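Local coordinates for AAA ATPase, central region (Enterococcus faecium, PDB 2R9G), which probably mediates assembly of an MgsA-type AAA+ ATPase, of which it is the C-terminal fragment, into tetramers, at residues C[20-25]-C[58-63]; C[64-69]-C[179-184]; C[112-117]-C[170-175]. One frame throughout, in Å; residues are numbered along the deposited sequence. Where two conformers were deposited one is given.

In the fold
All three contacts lie in a chain of helices and irregular loops, without strands, whose four copies assemble, and each one borders the second subunit. Contact 1 is buried: helix 14-26 meets the end of helix 46-61 through an amide shared by two acids, with a thin isoleucine contact beside it. Contact 2, also buried, its centre about 14 Å from that of contact 1, begins at the next residue and joins the starts of helices 66-82 and 180-195 through two waters and a proline on a tyrosine ring. Contact 3, only partly buried, sets a loop tyrosine on helix 106-119 and is nested inside the loop that contact 2 closes. Y173 OH lies near both E182 and L63.

Contact 1: C[20-25]-C[58-63]; sequences AFQKSI and YEDIGL
I25 and D60 mark the closest backbone approach, their CA atoms 8.2 Å apart, where the helix 14-26 meets the C-terminal end of helix 46-61. This is helix-helix packing in an all-alpha fold, bridged by polar side chains, chiefly the long Q22. The second helix ends in a wider pi-type turn at 58-61, and G62, with phi +57°, leaves the helical path. Q22 spans the gap. Its CG is anti to the backbone N (chi1 167°), and a bend at chi2 brings the amide to two neighbouring acids. NE2 donates to D60 OD2 at 3.0 Å, the acceptor lying near the amide plane and being met on its syn side; the amide and carboxylate planes stand 77° apart. A weak second bond runs from the same nitrogen to E59 OE1, so one NH2 group links two carboxylates. Both acids have stronger partners: E59 pairs chiefly with R26; D60 OD1 bonds to H151 of the third subunit and also forms a salt bridge with R26. These pairings probably keep both groups ionised and tie the helix end to the subunit interface. Beside this polar bridge the apolar contact is slight, with I25 CG2 standing 4.3 Å from I61 CD1.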
# COMPACT_ATOMS: atom_id res chain seq x y z
N ALA C 20 11.05 -14.32 -21.51
CA ALA C 20 12.03 -14.92 -20.60
C ALA C 20 12.06 -14.25 -19.22
O ALA C 20 12.29 -14.91 -18.21
CB ALA C 20 13.40 -14.90 -21.22
N PHE C 21 11.83 -12.94 -19.19
CA PHE C 21 11.65 -12.14 -17.98
C PHE C 21 10.47 -12.64 -17.12
O PHE C 21 10.65 -12.92 -15.94
CB PHE C 21 11.49 -10.66 -18.37
CG PHE C 21 11.31 -9.70 -17.21
CD1 PHE C 21 12.23 -9.65 -16.17
CD2 PHE C 21 10.25 -8.80 -17.20
CE1 PHE C 21 12.07 -8.74 -15.12
CE2 PHE C 21 10.08 -7.89 -16.16
CZ PHE C 21 10.99 -7.87 -15.12
N GLN C 22 9.28 -12.76 -17.72
CA GLN C 22 8.11 -13.29 -17.02
C GLN C 22 8.30 -14.73 -16.52
O GLN C 22 7.96 -15.05 -15.37
CB GLN C 22 6.82 -13.15 -17.87
CG GLN C 22 5.63 -13.96 -17.33
CD GLN C 22 4.26 -13.33 -17.55
OE1 GLN C 22 4.06 -12.55 -18.48
NE2 GLN C 22 3.31 -13.67 -16.69
N LYS C 23 8.88 -15.57 -17.38
CA LYS C 23 9.11 -16.98 -17.06
C LYS C 23 10.15 -17.18 -15.94
O LYS C 23 9.99 -18.07 -15.10
CB LYS C 23 9.47 -17.76 -18.32
CG LYS C 23 8.30 -17.89 -19.31
CD LYS C 23 8.74 -18.42 -20.66
CE LYS C 23 7.55 -18.84 -21.52
NZ LYS C 23 6.77 -17.67 -22.02
N SER C 24 11.18 -16.33 -15.93
CA SER C 24 12.19 -16.34 -14.85
C SER C 24 11.61 -15.97 -13.48
O SER C 24 11.91 -16.64 -12.49
CB SER C 24 13.36 -15.38 -15.16
OG SER C 24 14.07 -15.77 -16.32
N ILE C 25 10.79 -14.92 -13.43
CA ILE C 25 10.17 -14.49 -12.16
C ILE C 25 9.18 -15.54 -11.68
O ILE C 25 9.26 -15.99 -10.53
CB ILE C 25 9.51 -13.08 -12.25
CG1 ILE C 25 10.54 -12.03 -12.65
CG2 ILE C 25 8.90 -12.72 -10.90
CD1 ILE C 25 10.01 -10.61 -12.77
N TYR C 58 0.65 -9.93 -10.50
CA TYR C 58 -0.74 -10.30 -10.35
C TYR C 58 -1.10 -11.65 -10.98
O TYR C 58 -2.06 -12.29 -10.55
CB TYR C 58 -1.65 -9.22 -10.91
CG TYR C 58 -1.79 -7.99 -10.03
CD1 TYR C 58 -2.48 -8.03 -8.83
CD2 TYR C 58 -1.26 -6.77 -10.44
CE1 TYR C 58 -2.62 -6.88 -8.04
CE2 TYR C 58 -1.39 -5.63 -9.67
CZ TYR C 58 -2.06 -5.69 -8.47
OH TYR C 58 -2.20 -4.54 -7.72
N GLU C 59 -0.37 -12.07 -12.00
CA GLU C 59 -0.63 -13.36 -12.65
C GLU C 59 0.00 -14.49 -11.86
O GLU C 59 -0.66 -15.46 -11.52
CB GLU C 59 -0.10 -13.36 -14.09
CG GLU C 59 -0.47 -14.59 -14.88
CD GLU C 59 0.14 -14.62 -16.27
OE1 GLU C 59 0.11 -13.59 -16.99
OE2 GLU C 59 0.65 -15.70 -16.65
N ASP C 60 1.28 -14.34 -11.57
CA ASP C 60 2.08 -15.46 -11.07
C ASP C 60 2.27 -15.46 -9.56
O ASP C 60 2.47 -16.52 -8.97
CB ASP C 60 3.41 -15.52 -11.81
CG ASP C 60 3.22 -15.83 -13.29
OD1 ASP C 60 2.51 -16.82 -13.60
OD2 ASP C 60 3.78 -15.11 -14.15
N ILE C 61 2.21 -14.29 -8.94
CA ILE C 61 2.36 -14.20 -7.49
C ILE C 61 0.96 -14.12 -6.90
O ILE C 61 0.56 -15.03 -6.16
CB ILE C 61 3.34 -13.06 -7.06
CG1 ILE C 61 4.80 -13.51 -7.22
CG2 ILE C 61 3.12 -12.63 -5.60
CD1 ILE C 61 5.34 -13.51 -8.68
N GLY C 62 0.20 -13.09 -7.26
CA GLY C 62 -1.24 -13.02 -6.97
C GLY C 62 -1.58 -13.15 -5.50
O GLY C 62 -1.12 -12.35 -4.68
N LEU C 63 -2.35 -14.18 -5.17
CA LEU C 63 -2.76 -14.47 -3.79
C LEU C 63 -1.66 -15.11 -2.94
O LEU C 63 -1.80 -15.23 -1.72
CB LEU C 63 -4.01 -15.34 -3.77
CG LEU C 63 -5.27 -14.80 -4.44
CD1 LEU C 63 -6.33 -15.86 -4.43
CD2 LEU C 63 -5.80 -13.52 -3.78

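Contact 2: C[64-69]-C[179-184]; sequences GNPAAA and GKYEQA
Two helix N-termini meet here, that of helix 66-82 and that of helix 180-195, with N65 and G179 at their N-cap positions. P66 in the first turn of one helix lies against Y181 in the first turn of the other: P66 CG sits over one face of the ring, 3.5 Å from Y181 CD2, and P66 CD leans toward the CG end of the same ring. Y181 CG is anti to the backbone N (chi1 -165°), which carries the ring out from its helix to the proline. Beside this apolar patch the backbones come close, the CA atoms of G64 and G179 being 5.1 Å apart.

No direct hydrogen bond crosses between the two segments; in this fold of helices and irregular loops, without strands, the polar link is made by two waters. G64 O accepts from both, one of which receives E182 N at 2.9 Å and the other Y181 N at 3.1 Å, so the amides of Y181 and E182 each donate to a water that in turn donates to G64 O. On its own helix N65 OD1 caps A68 N, the donor standing well above the carbonyl plane at 3.2 Å. Y181 OH is bound by D97 and N65 of the second subunit. Within its own chain, E182 OE2 bonds to S106 and Y173.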
# COMPACT_ATOMS: atom_id res chain seq x y z
N GLY C 64 -0.58 -15.52 -3.60
CA GLY C 64 0.63 -15.98 -2.93
C GLY C 64 1.20 -14.91 -2.02
O GLY C 64 1.72 -15.21 -0.94
N ASN C 65 1.10 -13.65 -2.47
CA ASN C 65 1.55 -12.48 -1.72
C ASN C 65 0.85 -11.21 -2.26
O ASN C 65 1.46 -10.45 -3.02
CB ASN C 65 3.08 -12.37 -1.82
CG ASN C 65 3.68 -11.39 -0.81
OD1 ASN C 65 2.99 -10.53 -0.26
ND2 ASN C 65 4.98 -11.50 -0.60
N PRO C 66 -0.43 -10.98 -1.87
CA PRO C 66 -1.19 -9.82 -2.35
C PRO C 66 -0.52 -8.47 -2.09
O PRO C 66 -0.63 -7.58 -2.93
CB PRO C 66 -2.50 -9.91 -1.56
CG PRO C 66 -2.64 -11.30 -1.24
CD PRO C 66 -1.25 -11.82 -0.98
N ALA C 67 0.15 -8.31 -0.94
CA ALA C 67 0.87 -7.08 -0.63
C ALA C 67 2.00 -6.82 -1.62
O ALA C 67 2.15 -5.70 -2.10
CB ALA C 67 1.41 -7.10 0.80
N ALA C 68 2.79 -7.85 -1.92
CA ALA C 68 3.88 -7.73 -2.89
C ALA C 68 3.38 -7.44 -4.30
O ALA C 68 4.03 -6.71 -5.04
CB ALA C 68 4.73 -8.97 -2.90
N ALA C 69 2.24 -8.03 -4.66
CA ALA C 69 1.63 -7.79 -5.96
C ALA C 69 1.16 -6.34 -6.02
O ALA C 69 1.34 -5.67 -7.05
CB ALA C 69 0.47 -8.77 -6.22
N GLY C 179 1.35 -20.06 -0.02
CA GLY C 179 1.64 -19.09 1.02
C GLY C 179 0.55 -18.99 2.07
O GLY C 179 -0.61 -19.35 1.82
N LYS C 180 0.93 -18.46 3.23
CA LYS C 180 0.05 -18.32 4.40
C LYS C 180 -1.21 -17.49 4.19
O LYS C 180 -2.21 -17.70 4.87
CB LYS C 180 0.84 -17.74 5.58
CG LYS C 180 1.71 -18.75 6.31
CD LYS C 180 2.26 -18.17 7.61
CE LYS C 180 3.16 -19.16 8.35
NZ LYS C 180 4.48 -19.32 7.67
N TYR C 181 -1.16 -16.53 3.26
CA TYR C 181 -2.34 -15.71 3.00
C TYR C 181 -3.47 -16.51 2.34
O TYR C 181 -4.64 -16.37 2.72
CB TYR C 181 -2.00 -14.48 2.17
CG TYR C 181 -3.10 -13.44 2.19
CD1 TYR C 181 -3.18 -12.51 3.23
CD2 TYR C 181 -4.07 -13.39 1.19
CE1 TYR C 181 -4.20 -11.56 3.26
CE2 TYR C 181 -5.08 -12.45 1.21
CZ TYR C 181 -5.14 -11.53 2.24
OH TYR C 181 -6.15 -10.59 2.27
N GLU C 182 -3.11 -17.32 1.35
CA GLU C 182 -4.10 -18.10 0.60
C GLU C 182 -4.44 -19.43 1.30
O GLU C 182 -5.45 -20.06 0.98
CB GLU C 182 -3.63 -18.33 -0.83
CG GLU C 182 -4.76 -18.48 -1.84
CD GLU C 182 -4.31 -18.97 -3.20
OE1 GLU C 182 -3.09 -19.10 -3.44
OE2 GLU C 182 -5.18 -19.24 -4.05
N GLN C 183 -3.60 -19.84 2.25
CA GLN C 183 -3.94 -20.95 3.14
C GLN C 183 -5.20 -20.58 3.91
O GLN C 183 -6.14 -21.36 3.99
CB GLN C 183 -2.81 -21.22 4.13
CG GLN C 183 -1.63 -21.98 3.58
CD GLN C 183 -0.51 -22.11 4.60
OE1 GLN C 183 -0.73 -22.01 5.80
NE2 GLN C 183 0.71 -22.34 4.11
N ALA C 184 -5.20 -19.36 4.45
CA ALA C 184 -6.30 -18.83 5.23
C ALA C 184 -7.53 -18.50 4.38
O ALA C 184 -8.66 -18.70 4.84
CB ALA C 184 -5.83 -17.59 6.00
O HOH W 1 -0.60 -16.99 -0.04
O HOH W 2 1.31 -15.24 1.91

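Contact 3: C[112-117]-C[170-175]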
# COMPACT_ATOMS: atom_id res chain seq x y z
N ASP C 112 -10.49 -17.20 -15.73
CA ASP C 112 -10.42 -17.74 -17.09
C ASP C 112 -11.33 -18.97 -17.29
O ASP C 112 -11.86 -19.18 -18.39
CB ASP C 112 -8.97 -18.01 -17.53
CG ASP C 112 -8.29 -16.76 -18.11
OD1 ASP C 112 -8.96 -15.71 -18.26
OD2 ASP C 112 -7.08 -16.84 -18.41
N ALA C 113 -11.53 -19.75 -16.23
CA ALA C 113 -12.55 -20.81 -16.24
C ALA C 113 -13.96 -20.22 -16.32
O ALA C 113 -14.83 -20.76 -17.00
CB ALA C 113 -12.41 -21.71 -15.02
N ALA C 114 -14.17 -19.10 -15.63
CA ALA C 114 -15.46 -18.41 -15.63
C ALA C 114 -15.76 -17.78 -16.99
O ALA C 114 -16.91 -17.76 -17.43
CB ALA C 114 -15.51 -17.36 -14.52
N LEU C 115 -14.72 -17.26 -17.64
CA LEU C 115 -14.83 -16.66 -18.97
C LEU C 115 -15.11 -17.71 -20.04
O LEU C 115 -15.79 -17.42 -21.03
CB LEU C 115 -13.56 -15.88 -19.32
CG LEU C 115 -13.47 -14.43 -18.83
CD1 LEU C 115 -12.03 -13.92 -18.79
CD2 LEU C 115 -14.34 -13.52 -19.69
N ALA C 116 -14.59 -18.92 -19.83
CA ALA C 116 -14.79 -20.05 -20.73
C ALA C 116 -16.26 -20.46 -20.82
O ALA C 116 -16.77 -20.72 -21.91
CB ALA C 116 -13.93 -21.22 -20.31
N ASP C 117 -16.93 -20.49 -19.67
CA ASP C 117 -18.36 -20.81 -19.59
C ASP C 117 -19.25 -19.80 -20.30
O ASP C 117 -20.27 -20.17 -20.86
CB ASP C 117 -18.80 -20.95 -18.13
CG ASP C 117 -18.45 -22.30 -17.53
OD1 ASP C 117 -17.72 -23.08 -18.19
OD2 ASP C 117 -18.89 -22.58 -16.40
N ALA C 170 -21.14 -24.74 -10.66
CA ALA C 170 -19.83 -24.29 -11.16
C ALA C 170 -18.85 -24.02 -10.03
O ALA C 170 -19.19 -23.37 -9.04
CB ALA C 170 -19.99 -23.06 -12.04
N GLN C 171 -17.64 -24.53 -10.18
CA GLN C 171 -16.56 -24.26 -9.24
C GLN C 171 -15.34 -23.84 -10.03
O GLN C 171 -14.69 -24.66 -10.69
CB GLN C 171 -16.27 -25.49 -8.38
CG GLN C 171 -15.19 -25.28 -7.33
CD GLN C 171 -15.02 -26.46 -6.39
OE1 GLN C 171 -15.94 -27.25 -6.19
NE2 GLN C 171 -13.84 -26.57 -5.79
N TYR C 172 -15.04 -22.54 -9.97
CA TYR C 172 -13.92 -21.97 -10.71
C TYR C 172 -12.65 -21.88 -9.87
O TYR C 172 -11.55 -22.10 -10.38
CB TYR C 172 -14.29 -20.58 -11.23
CG TYR C 172 -15.53 -20.57 -12.09
CD1 TYR C 172 -15.65 -21.41 -13.18
CD2 TYR C 172 -16.58 -19.69 -11.80
CE1 TYR C 172 -16.79 -21.40 -13.97
CE2 TYR C 172 -17.72 -19.67 -12.59
CZ TYR C 172 -17.82 -20.53 -13.67
OH TYR C 172 -18.95 -20.51 -14.45
N TYR C 173 -12.82 -21.55 -8.59
CA TYR C 173 -11.70 -21.27 -7.73
C TYR C 173 -11.25 -22.50 -6.96
O TYR C 173 -12.01 -23.07 -6.17
CB TYR C 173 -12.01 -20.10 -6.78
CG TYR C 173 -10.88 -19.76 -5.83
CD1 TYR C 173 -9.64 -19.34 -6.31
CD2 TYR C 173 -11.06 -19.86 -4.45
CE1 TYR C 173 -8.60 -19.04 -5.45
CE2 TYR C 173 -10.02 -19.56 -3.57
CZ TYR C 173 -8.79 -19.15 -4.08
OH TYR C 173 -7.75 -18.85 -3.23
N GLN C 174 -10.02 -22.91 -7.21
CA GLN C 174 -9.39 -23.94 -6.40
C GLN C 174 -8.20 -23.31 -5.69
O GLN C 174 -7.16 -23.04 -6.30
CB GLN C 174 -9.02 -25.19 -7.21
CG GLN C 174 -9.07 -25.02 -8.73
CD GLN C 174 -9.52 -26.29 -9.45
OE1 GLN C 174 -8.88 -26.73 -10.40
NE2 GLN C 174 -10.63 -26.87 -9.01
N PRO C 175 -8.37 -23.05 -4.38
CA PRO C 175 -7.37 -22.38 -3.55
C PRO C 175 -6.08 -23.16 -3.44
O PRO C 175 -6.07 -24.39 -3.51
CB PRO C 175 -8.05 -22.29 -2.19
CG PRO C 175 -9.12 -23.31 -2.21
CD PRO C 175 -9.58 -23.38 -3.61
O HOH W 3 -18.98 -18.37 -15.77
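Y172 carries this contact, lying on helix 106-119 from a loop that has no regular secondary structure; its CA comes within 5.8 Å of that of A113. Apolar and CH-pi contacts hold the ring. A114 CA sits over the centre of one ring face, 3.7 Å from the centroid and only 12° off the normal, which is a CH-pi arrangement made by the helix backbone itself. A114 CB reaches the CD2 and CE2 side of the ring, while A113 CB touches Y172 CD1 at 3.7 Å. Small alanines at both positions let the ring come this close to the helix. CG of Y172 is anti to the carbonyl carbon (chi1 -56°), and from there the ring runs along the helix toward D117.

The polar contacts gather at the hydroxyl. Y172 OH lies 2.8 Å from D117 OD2, which approaches at the ring edge near its plane, the carboxylate being turned 68° from the ring. A water lies near the same hydroxyl and donates to A114 O at 2.7 Å, so hydroxyl, acid and helix carbonyl form one small cluster.

The second subunit also contacts the loop: its D31 accepts from Y172 N and Y173 N, while its H35 and A38 pack against Y172 and A114 respectively. The arrangement is that of an irregular chain segment held on a helix chiefly through Y172, laid along a surface of alanines, with Y173 touching the same helix at S106 and A110, here at a subunit boundary of an MgsA-type C-terminal region.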